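Local atomic coordinates of trilobed Protease (Pyrococcus furiosus, PDB entry 2GOP), a protein that is the beta-propeller domain of a trilobed hydrolase and probably helps control which substrates reach the proteolytic part of the enzyme. Residues S115-I120 and F154-T159; S108-E113 and G176-D181; I73-A78 and E86-D91. All blocks are in the same frame, centred on the assembly; numbering follows the deposited sequence. Where two conformers were deposited one is given.

Following the chain from its N terminus, contact 3 closes first: residues 73-78 and 86-91 are the two middle strands of the second four-stranded blade, joined by a short hairpin turn. The chain then enters the third blade through strand 105-111, and contact 2 later closes a long loop by bringing the end of that strand against residues 176-181 of the fourth blade. Contact 1, between 115-120 and 154-159 in the middle of the third blade, is nested inside that loop. Leu118 packs on Ala74 and Val89, tying blade three back to blade two, while the salt bridge from Lys117 NZ to Asp181 OD1 links contact 1 to contact 2.

Contact 1: S115-I120 and F154-T159; sequences SRKLLI and FWIFDT
Ile120 and Trp155 form the apolar centre of this pairing between the two middle strands of the third beta-propeller blade. Ile120 CG2 lies 3.7 Å from Trp155 CE3, so the branched side chain meets the benzo part of the indole. Ile120 CG2 stands anti to the backbone N (chi1 -53° for CG1), which turns this methyl toward the indole. On the same face, Ile120 CD1 reaches Phe157 CB and Leu118 packs against Phe157 through their CB atoms; Ile100 and Leu101 of the preceding blade cover this layer. The other face carries Leu119 and Ile156, whose CD1 and CG1 atoms touch at 4.3 Å.

Between the two faces runs the antiparallel backbone pairing. Leu118 with Phe157 and Ile120 with Trp155 are hydrogen-bonded pairs, each exchanging two N-H...O bonds; Ile120 N to Trp155 O is nearly straight at 178°. Lys117 with Asp158 and Leu119 with Ile156 are the non-hydrogen-bonded pairs.

At the polar edge, Arg116 NE makes a salt bridge to Asp158 OD1 at 2.9 Å. The nitrogen comes from above the carboxylate plane, and the two flat groups stand 81° apart. Asp158 is also held by the backbone N atoms of Glu160 and Ser161, which probably fix its carboxylate for the arginine. Lys117 instead sends its amine to Asp114 and Asp181. Just past the strand ends, Arg116 O is gripped by Thr159 twice: by its N, and by OG1 at 3.0 Å in the carbonyl plane, on a lone pair.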
loop_
_atom_site.group_PDB
_atom_site.type_symbol
_atom_site.label_atom_id
_atom_site.label_comp_id
_atom_site.label_asym_id
_atom_site.label_seq_id
_atom_site.Cartn_x
_atom_site.Cartn_y
_atom_site.Cartn_z
ATOM N N SER A 115 19.769 24.975 -1.477
ATOM C CA SER A 115 20.083 24.683 -2.893
ATOM C C SER A 115 21.497 24.132 -3.077
ATOM O O SER A 115 22.085 24.276 -4.144
ATOM C CB SER A 115 19.927 25.940 -3.773
ATOM O OG SER A 115 18.659 26.521 -3.628
ATOM N N ARG A 116 22.045 23.528 -2.031
ATOM C CA ARG A 116 23.400 22.983 -2.077
ATOM C C ARG A 116 23.401 21.521 -1.634
ATOM O O ARG A 116 23.991 20.671 -2.313
ATOM C CB ARG A 116 24.328 23.844 -1.214
ATOM C CG ARG A 116 25.682 23.266 -0.945
ATOM C CD ARG A 116 26.412 24.054 0.146
ATOM N NE ARG A 116 27.037 23.131 1.091
ATOM C CZ ARG A 116 26.741 23.027 2.391
ATOM N NH1 ARG A 116 25.859 23.837 2.980
ATOM N NH2 ARG A 116 27.380 22.119 3.129
ATOM N N LYS A 117 22.737 21.216 -0.518
ATOM C CA LYS A 117 22.635 19.828 -0.060
ATOM C C LYS A 117 21.435 19.088 -0.662
ATOM O O LYS A 117 20.344 19.653 -0.835
ATOM C CB LYS A 117 22.577 19.756 1.460
ATOM C CG LYS A 117 23.796 20.383 2.146
ATOM C CD LYS A 117 23.864 20.034 3.632
ATOM C CE LYS A 117 22.720 20.639 4.460
ATOM N NZ LYS A 117 22.792 22.124 4.628
ATOM N N LEU A 118 21.646 17.803 -0.926
ATOM C CA LEU A 118 20.668 16.956 -1.574
ATOM C C LEU A 118 20.487 15.661 -0.757
ATOM O O LEU A 118 21.467 14.959 -0.459
ATOM C CB LEU A 118 21.164 16.672 -2.988
ATOM C CG LEU A 118 20.266 16.030 -4.041
ATOM C CD1 LEU A 118 18.952 16.794 -4.224
ATOM C CD2 LEU A 118 21.052 15.933 -5.352
ATOM N N LEU A 119 19.245 15.379 -0.354
ATOM C CA LEU A 119 18.911 14.150 0.376
ATOM C C LEU A 119 18.423 13.092 -0.603
ATOM O O LEU A 119 17.423 13.292 -1.297
ATOM C CB LEU A 119 17.823 14.389 1.421
ATOM C CG LEU A 119 17.364 13.131 2.200
ATOM C CD1 LEU A 119 18.525 12.560 3.029
ATOM C CD2 LEU A 119 16.138 13.420 3.070
ATOM N N ILE A 120 19.140 11.970 -0.642
ATOM C CA ILE A 120 18.775 10.815 -1.448
ATOM C C ILE A 120 18.462 9.647 -0.520
ATOM O O ILE A 120 19.269 9.293 0.349
ATOM C CB ILE A 120 19.937 10.393 -2.381
ATOM C CG1 ILE A 120 20.418 11.588 -3.224
ATOM C CG2 ILE A 120 19.509 9.232 -3.292
ATOM C CD1 ILE A 120 21.835 11.467 -3.670
ATOM N N PHE A 154 20.353 6.319 3.411
ATOM C CA PHE A 154 20.189 7.763 3.329
ATOM C C PHE A 154 21.546 8.405 2.988
ATOM O O PHE A 154 22.527 8.227 3.717
ATOM C CB PHE A 154 19.685 8.321 4.667
ATOM C CG PHE A 154 18.298 7.828 5.078
ATOM C CD1 PHE A 154 18.087 6.505 5.440
ATOM C CD2 PHE A 154 17.221 8.712 5.146
ATOM C CE1 PHE A 154 16.825 6.058 5.835
ATOM C CE2 PHE A 154 15.969 8.270 5.536
ATOM C CZ PHE A 154 15.776 6.932 5.894
ATOM N N TRP A 155 21.594 9.149 1.884
ATOM C CA TRP A 155 22.785 9.903 1.511
ATOM C C TRP A 155 22.502 11.404 1.539
ATOM O O TRP A 155 21.488 11.863 0.998
ATOM C CB TRP A 155 23.226 9.578 0.087
ATOM C CG TRP A 155 23.634 8.183 -0.223
ATOM C CD1 TRP A 155 24.885 7.675 -0.162
ATOM C CD2 TRP A 155 22.804 7.145 -0.778
ATOM N NE1 TRP A 155 24.887 6.364 -0.596
ATOM C CE2 TRP A 155 23.618 6.023 -0.981
ATOM C CE3 TRP A 155 21.439 7.052 -1.088
ATOM C CZ2 TRP A 155 23.120 4.815 -1.484
ATOM C CZ3 TRP A 155 20.951 5.862 -1.589
ATOM C CH2 TRP A 155 21.788 4.753 -1.770
ATOM N N ILE A 156 23.405 12.170 2.139
ATOM C CA ILE A 156 23.409 13.616 1.957
ATOM C C ILE A 156 24.570 13.946 1.032
ATOM O O ILE A 156 25.725 13.676 1.356
ATOM C CB ILE A 156 23.545 14.375 3.283
ATOM C CG1 ILE A 156 22.380 14.019 4.214
ATOM C CG2 ILE A 156 23.545 15.884 3.046
ATOM C CD1 ILE A 156 22.365 14.836 5.502
ATOM N N PHE A 157 24.245 14.482 -0.136
ATOM C CA PHE A 157 25.239 14.892 -1.099
ATOM C C PHE A 157 25.345 16.415 -1.100
ATOM O O PHE A 157 24.339 17.123 -1.042
ATOM C CB PHE A 157 24.874 14.394 -2.499
ATOM C CG PHE A 157 25.988 14.545 -3.487
ATOM C CD1 PHE A 157 26.941 13.544 -3.634
ATOM C CD2 PHE A 157 26.113 15.702 -4.245
ATOM C CE1 PHE A 157 27.978 13.690 -4.531
ATOM C CE2 PHE A 157 27.164 15.852 -5.140
ATOM C CZ PHE A 157 28.087 14.848 -5.282
ATOM N N ASP A 158 26.578 16.900 -1.178
ATOM C CA ASP A 158 26.878 18.321 -1.149
ATOM C C ASP A 158 27.363 18.737 -2.525
ATOM O O ASP A 158 28.387 18.253 -2.994
ATOM C CB ASP A 158 27.965 18.572 -0.099
ATOM C CG ASP A 158 28.421 20.022 -0.041
ATOM O OD1 ASP A 158 27.783 20.898 -0.657
ATOM O OD2 ASP A 158 29.445 20.278 0.628
ATOM N N THR A 159 26.633 19.638 -3.174
ATOM C CA THR A 159 27.017 20.104 -4.515
ATOM C C THR A 159 28.237 21.042 -4.503
ATOM O O THR A 159 28.895 21.212 -5.524
ATOM C CB THR A 159 25.843 20.816 -5.228
ATOM O OG1 THR A 159 25.479 21.996 -4.504
ATOM C CG2 THR A 159 24.656 19.891 -5.342
#

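Contact 2: S108-E113 and G176-D181; sequences SLEWNE and GIWHRD
Trp178 and Glu110 are joined by two direct hydrogen bonds between neighbouring propeller blades. Trp178 NE1 donates a hydrogen bond to Glu110 O at 3.1 Å, the acceptor lying in the indole plane, while Trp178 N bonds to Glu110 OE1 at 3.0 Å from above the carboxylate plane. Glu110 reaches that amide because its chain runs extended, with CG anti to the backbone N (chi1 -173°). A third bond joins Asn112 ND2 to Asp181 OD1 at 3.0 Å; Asn112 OD1 accepts from the backbone N of Asp114, and Asp181 OD1 also takes a salt bridge from Lys117 NZ.

Over the ring face, Asn112 CB makes a CH-pi contact, 4.0 Å from the centroid of the six-membered ring of Trp178, and its amide ND2 also lies above that face.

Water bridges the strands, whose axes run nearly parallel 7.8 Å apart: one molecule joins Ser108 OG to Gly176 N, another Glu110 OE1 to Gly176 O. A third links Glu113 N to Arg180 O between the loops that follow. Too far apart for direct backbone pairing, the strands are joined by bonds from side chain to backbone and by water, so their hold is likely to depend on polar groups and bound water as well as on the cover over the indole.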
loop_
_atom_site.group_PDB
_atom_site.type_symbol
_atom_site.label_atom_id
_atom_site.label_comp_id
_atom_site.label_asym_id
_atom_site.label_seq_id
_atom_site.Cartn_x
_atom_site.Cartn_y
_atom_site.Cartn_z
ATOM N N SER A 108 13.407 8.499 -2.756
ATOM C CA SER A 108 13.150 9.942 -2.772
ATOM C C SER A 108 14.396 10.751 -3.067
ATOM O O SER A 108 15.527 10.281 -2.891
ATOM C CB SER A 108 12.565 10.406 -1.448
ATOM O OG SER A 108 13.429 10.057 -0.384
ATOM N N LEU A 109 14.152 11.985 -3.498
ATOM C CA LEU A 109 15.191 12.904 -3.926
ATOM C C LEU A 109 14.727 14.313 -3.579
ATOM O O LEU A 109 13.691 14.737 -4.069
ATOM C CB LEU A 109 15.382 12.755 -5.429
ATOM C CG LEU A 109 16.489 13.557 -6.097
ATOM C CD1 LEU A 109 17.856 13.214 -5.475
ATOM C CD2 LEU A 109 16.432 13.259 -7.593
ATOM N N GLU A 110 15.452 15.014 -2.702
ATOM C CA GLU A 110 14.954 16.278 -2.140
ATOM C C GLU A 110 16.102 17.233 -1.862
ATOM O O GLU A 110 17.071 16.866 -1.221
ATOM C CB GLU A 110 14.166 16.040 -0.832
ATOM C CG GLU A 110 13.467 17.299 -0.262
ATOM C CD GLU A 110 12.817 17.141 1.142
ATOM O OE1 GLU A 110 13.029 16.139 1.865
ATOM O OE2 GLU A 110 12.071 18.070 1.521
ATOM N N TRP A 111 15.961 18.461 -2.342
ATOM C CA TRP A 111 16.909 19.510 -2.064
ATOM C C TRP A 111 16.685 20.071 -0.679
ATOM O O TRP A 111 15.546 20.242 -0.246
ATOM C CB TRP A 111 16.740 20.670 -3.046
ATOM C CG TRP A 111 17.275 20.421 -4.405
ATOM C CD1 TRP A 111 16.554 20.127 -5.507
ATOM C CD2 TRP A 111 18.643 20.491 -4.823
ATOM N NE1 TRP A 111 17.384 19.993 -6.590
ATOM C CE2 TRP A 111 18.672 20.211 -6.197
ATOM C CE3 TRP A 111 19.846 20.760 -4.169
ATOM C CZ2 TRP A 111 19.860 20.188 -6.939
ATOM C CZ3 TRP A 111 21.025 20.730 -4.905
ATOM C CH2 TRP A 111 21.020 20.450 -6.279
ATOM N N ASN A 112 17.792 20.385 -0.011
ATOM C CA ASN A 112 17.794 21.272 1.140
ATOM C C ASN A 112 17.435 22.701 0.701
ATOM O O ASN A 112 17.670 23.085 -0.444
ATOM C CB ASN A 112 19.173 21.235 1.806
ATOM C CG ASN A 112 19.237 22.077 3.059
ATOM O OD1 ASN A 112 19.202 23.304 2.984
ATOM N ND2 ASN A 112 19.319 21.424 4.222
ATOM N N GLU A 113 16.849 23.480 1.610
ATOM C CA GLU A 113 16.498 24.895 1.380
ATOM C C GLU A 113 17.675 25.718 0.864
ATOM O O GLU A 113 17.503 26.771 0.245
ATOM C CB GLU A 113 16.035 25.542 2.691
ATOM C CG GLU A 113 14.658 25.112 3.187
ATOM C CD GLU A 113 14.380 25.558 4.624
ATOM O OE1 GLU A 113 15.193 26.327 5.190
ATOM O OE2 GLU A 113 13.352 25.128 5.189
ATOM N N GLY A 176 12.549 9.542 4.747
ATOM C CA GLY A 176 13.123 10.741 5.382
ATOM C C GLY A 176 12.820 11.998 4.615
ATOM O O GLY A 176 12.619 11.948 3.391
ATOM N N ILE A 177 12.763 13.123 5.343
ATOM C CA ILE A 177 12.576 14.442 4.750
ATOM C C ILE A 177 13.472 15.449 5.455
ATOM O O ILE A 177 13.880 15.228 6.600
ATOM C CB ILE A 177 11.095 14.929 4.833
ATOM C CG1 ILE A 177 10.621 14.989 6.286
ATOM C CG2 ILE A 177 10.150 14.000 4.031
ATOM C CD1 ILE A 177 9.393 15.852 6.484
ATOM N N TRP A 178 13.800 16.544 4.767
ATOM C CA TRP A 178 14.551 17.629 5.395
ATOM C C TRP A 178 13.638 18.353 6.383
ATOM O O TRP A 178 12.450 18.544 6.112
ATOM C CB TRP A 178 15.020 18.659 4.365
ATOM C CG TRP A 178 16.188 18.264 3.522
ATOM C CD1 TRP A 178 16.165 17.980 2.193
ATOM C CD2 TRP A 178 17.555 18.146 3.933
ATOM N NE1 TRP A 178 17.416 17.671 1.758
ATOM C CE2 TRP A 178 18.294 17.767 2.800
ATOM C CE3 TRP A 178 18.229 18.320 5.154
ATOM C CZ2 TRP A 178 19.676 17.551 2.841
ATOM C CZ3 TRP A 178 19.609 18.103 5.192
ATOM C CH2 TRP A 178 20.310 17.723 4.041
ATOM N N HIS A 179 14.204 18.740 7.524
ATOM C CA HIS A 179 13.589 19.711 8.420
ATOM C C HIS A 179 14.661 20.739 8.749
ATOM O O HIS A 179 15.440 20.565 9.694
ATOM C CB HIS A 179 13.050 19.061 9.691
ATOM C CG HIS A 179 12.337 20.024 10.593
ATOM N ND1 HIS A 179 11.276 20.802 10.165
ATOM C CD2 HIS A 179 12.534 20.339 11.895
ATOM C CE1 HIS A 179 10.860 21.558 11.165
ATOM N NE2 HIS A 179 11.602 21.292 12.229
ATOM N N ARG A 180 14.680 21.807 7.959
ATOM C CA ARG A 180 15.826 22.723 7.871
ATOM C C ARG A 180 17.110 21.927 7.588
ATOM O O ARG A 180 17.164 21.274 6.555
ATOM C CB ARG A 180 15.892 23.660 9.071
ATOM C CG ARG A 180 14.665 24.597 9.137
ATOM C CD ARG A 180 14.982 25.939 9.764
ATOM N NE ARG A 180 13.827 26.849 9.813
ATOM C CZ ARG A 180 13.369 27.574 8.786
ATOM N NH1 ARG A 180 13.939 27.507 7.589
ATOM N NH2 ARG A 180 12.323 28.377 8.955
ATOM N N ASP A 181 18.111 21.948 8.472
ATOM C CA ASP A 181 19.339 21.183 8.234
ATOM C C ASP A 181 19.333 19.795 8.868
ATOM O O ASP A 181 20.321 19.060 8.776
ATOM C CB ASP A 181 20.560 21.975 8.695
ATOM C CG ASP A 181 21.004 23.011 7.672
ATOM O OD1 ASP A 181 20.800 22.802 6.441
ATOM O OD2 ASP A 181 21.553 24.033 8.108
HETATM O O HOH W 1 12.253 8.974 1.891
HETATM O O HOH W 2 12.873 13.617 1.106
HETATM O O HOH W 3 10.945 18.860 3.851
HETATM O O HOH W 4 19.609 25.287 4.955
HETATM O O HOH W 5 15.976 22.165 4.070
HETATM O O HOH W 6 13.004 22.442 5.591
#

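Contact 3: I73-A78 and E86-D91; sequences IAFMRA and EIWVAD
The central hairpin of the second propeller blade, within a WD40-like repeat, brings Phe75 and Arg77 of strand 72-79 against Trp88 of strand 84-91. Ile73 with Ala90, Phe75 with Trp88 and Arg77 with Glu86 are hydrogen-bonded antiparallel pairs, and their side chains share one face.

Trp88 CB rests over the Phe75 ring, 3.5 Å from its centroid. Phe75 CG lies between its backbone N and carbonyl carbon (chi1 60°), folding the ring across toward Trp88 and setting its edge at Ala90 CB. The phenyl and pyrrole planes are 23° apart but barely overlap.

Arg77 reaches over the indole face with NH1, its guanidinium turned 57° to the ring, in a cation-pi contact with CZ 4.3 Å from the six-membered ring's centroid. Its NE and NH2 are held by the carbonyls of Asn60 and Glu59, which help fix the guanidinium there. An alanine in place of Trp88 would remove the indole and is likely to leave Arg77 without its aromatic partner and Glu86 OE1 without the N-H it accepts.

Trp88 NE1 donates to Glu86 OE1 at 2.9 Å, the oxygen lying in the ring plane and met on its anti side.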
loop_
_atom_site.group_PDB
_atom_site.type_symbol
_atom_site.label_atom_id
_atom_site.label_comp_id
_atom_site.label_asym_id
_atom_site.label_seq_id
_atom_site.Cartn_x
_atom_site.Cartn_y
_atom_site.Cartn_z
ATOM N N ILE A 73 19.138 21.455 -11.214
ATOM C CA ILE A 73 18.121 20.417 -11.204
ATOM C C ILE A 73 18.772 19.053 -10.958
ATOM O O ILE A 73 19.744 18.686 -11.611
ATOM C CB ILE A 73 17.276 20.426 -12.518
ATOM C CG1 ILE A 73 16.127 19.423 -12.425
ATOM C CG2 ILE A 73 18.140 20.139 -13.730
ATOM C CD1 ILE A 73 15.056 19.645 -13.450
ATOM N N ALA A 74 18.244 18.321 -9.985
ATOM C CA ALA A 74 18.649 16.946 -9.760
ATOM C C ALA A 74 17.642 16.039 -10.463
ATOM O O ALA A 74 16.466 16.388 -10.610
ATOM C CB ALA A 74 18.708 16.636 -8.257
ATOM N N PHE A 75 18.102 14.877 -10.911
ATOM C CA PHE A 75 17.207 13.941 -11.568
ATOM C C PHE A 75 17.761 12.543 -11.520
ATOM O O PHE A 75 18.904 12.340 -11.130
ATOM C CB PHE A 75 16.936 14.361 -13.017
ATOM C CG PHE A 75 18.166 14.435 -13.885
ATOM C CD1 PHE A 75 18.926 15.601 -13.942
ATOM C CD2 PHE A 75 18.546 13.352 -14.675
ATOM C CE1 PHE A 75 20.049 15.684 -14.774
ATOM C CE2 PHE A 75 19.663 13.431 -15.499
ATOM C CZ PHE A 75 20.409 14.595 -15.549
ATOM N N MET A 76 16.941 11.591 -11.950
ATOM C CA MET A 76 17.323 10.190 -11.942
ATOM C C MET A 76 17.440 9.653 -13.362
ATOM O O MET A 76 16.614 9.970 -14.220
ATOM C CB MET A 76 16.281 9.388 -11.178
ATOM C CG MET A 76 16.818 8.139 -10.527
ATOM S SD MET A 76 15.574 6.842 -10.463
ATOM C CE MET A 76 15.805 6.249 -12.129
ATOM N N ARG A 77 18.451 8.820 -13.594
ATOM C CA ARG A 77 18.629 8.162 -14.878
ATOM C C ARG A 77 18.784 6.649 -14.660
ATOM O O ARG A 77 19.597 6.201 -13.853
ATOM C CB ARG A 77 19.844 8.753 -15.599
ATOM C CG ARG A 77 20.040 8.245 -17.020
ATOM C CD ARG A 77 20.986 9.153 -17.806
ATOM N NE ARG A 77 20.363 10.421 -18.212
ATOM C CZ ARG A 77 21.042 11.536 -18.483
ATOM N NH1 ARG A 77 22.361 11.571 -18.362
ATOM N NH2 ARG A 77 20.398 12.634 -18.858
ATOM N N ALA A 78 17.984 5.874 -15.384
ATOM C CA ALA A 78 18.026 4.424 -15.311
ATOM C C ALA A 78 19.083 3.904 -16.269
ATOM O O ALA A 78 19.122 4.302 -17.435
ATOM C CB ALA A 78 16.671 3.839 -15.671
ATOM N N GLU A 86 20.626 6.011 -11.371
ATOM C CA GLU A 86 21.670 6.979 -11.125
ATOM C C GLU A 86 21.055 8.306 -10.766
ATOM O O GLU A 86 20.067 8.714 -11.373
ATOM C CB GLU A 86 22.523 7.156 -12.367
ATOM C CG GLU A 86 23.037 5.858 -12.959
ATOM C CD GLU A 86 23.467 6.044 -14.385
ATOM O OE1 GLU A 86 23.779 7.187 -14.759
ATOM O OE2 GLU A 86 23.473 5.055 -15.138
ATOM N N ILE A 87 21.638 8.970 -9.776
ATOM C CA ILE A 87 21.285 10.347 -9.479
ATOM C C ILE A 87 22.277 11.271 -10.187
ATOM O O ILE A 87 23.490 11.048 -10.146
ATOM C CB ILE A 87 21.256 10.625 -7.969
ATOM C CG1 ILE A 87 20.222 9.726 -7.286
ATOM C CG2 ILE A 87 20.949 12.100 -7.700
ATOM C CD1 ILE A 87 18.797 9.784 -7.873
ATOM N N TRP A 88 21.722 12.284 -10.853
ATOM C CA TRP A 88 22.462 13.271 -11.607
ATOM C C TRP A 88 22.118 14.660 -11.089
ATOM O O TRP A 88 21.059 14.870 -10.488
ATOM C CB TRP A 88 22.061 13.214 -13.087
ATOM C CG TRP A 88 22.682 12.109 -13.849
ATOM C CD1 TRP A 88 22.492 10.775 -13.662
ATOM C CD2 TRP A 88 23.591 12.238 -14.946
ATOM N NE1 TRP A 88 23.235 10.063 -14.568
ATOM C CE2 TRP A 88 23.921 10.939 -15.368
ATOM C CE3 TRP A 88 24.161 13.329 -15.610
ATOM C CZ2 TRP A 88 24.807 10.697 -16.419
ATOM C CZ3 TRP A 88 25.035 13.087 -16.646
ATOM C CH2 TRP A 88 25.345 11.786 -17.046
ATOM N N VAL A 89 23.007 15.606 -11.358
ATOM C CA VAL A 89 22.741 17.015 -11.121
ATOM C C VAL A 89 23.151 17.821 -12.356
ATOM O O VAL A 89 24.260 17.672 -12.855
ATOM C CB VAL A 89 23.492 17.522 -9.864
ATOM C CG1 VAL A 89 23.240 19.013 -9.659
ATOM C CG2 VAL A 89 23.039 16.731 -8.631
ATOM N N ALA A 90 22.232 18.652 -12.847
ATOM C CA ALA A 90 22.491 19.554 -13.959
ATOM C C ALA A 90 22.545 20.981 -13.443
ATOM O O ALA A 90 21.718 21.406 -12.633
ATOM C CB ALA A 90 21.409 19.429 -15.016
ATOM N N ASP A 91 23.534 21.714 -13.926
ATOM C CA ASP A 91 23.715 23.101 -13.581
ATOM C C ASP A 91 23.109 23.934 -14.702
ATOM O O ASP A 91 23.662 24.013 -15.801
ATOM C CB ASP A 91 25.198 23.383 -13.409
ATOM C CG ASP A 91 25.462 24.695 -12.725
ATOM O OD1 ASP A 91 24.979 25.738 -13.224
ATOM O OD2 ASP A 91 26.160 24.678 -11.688
#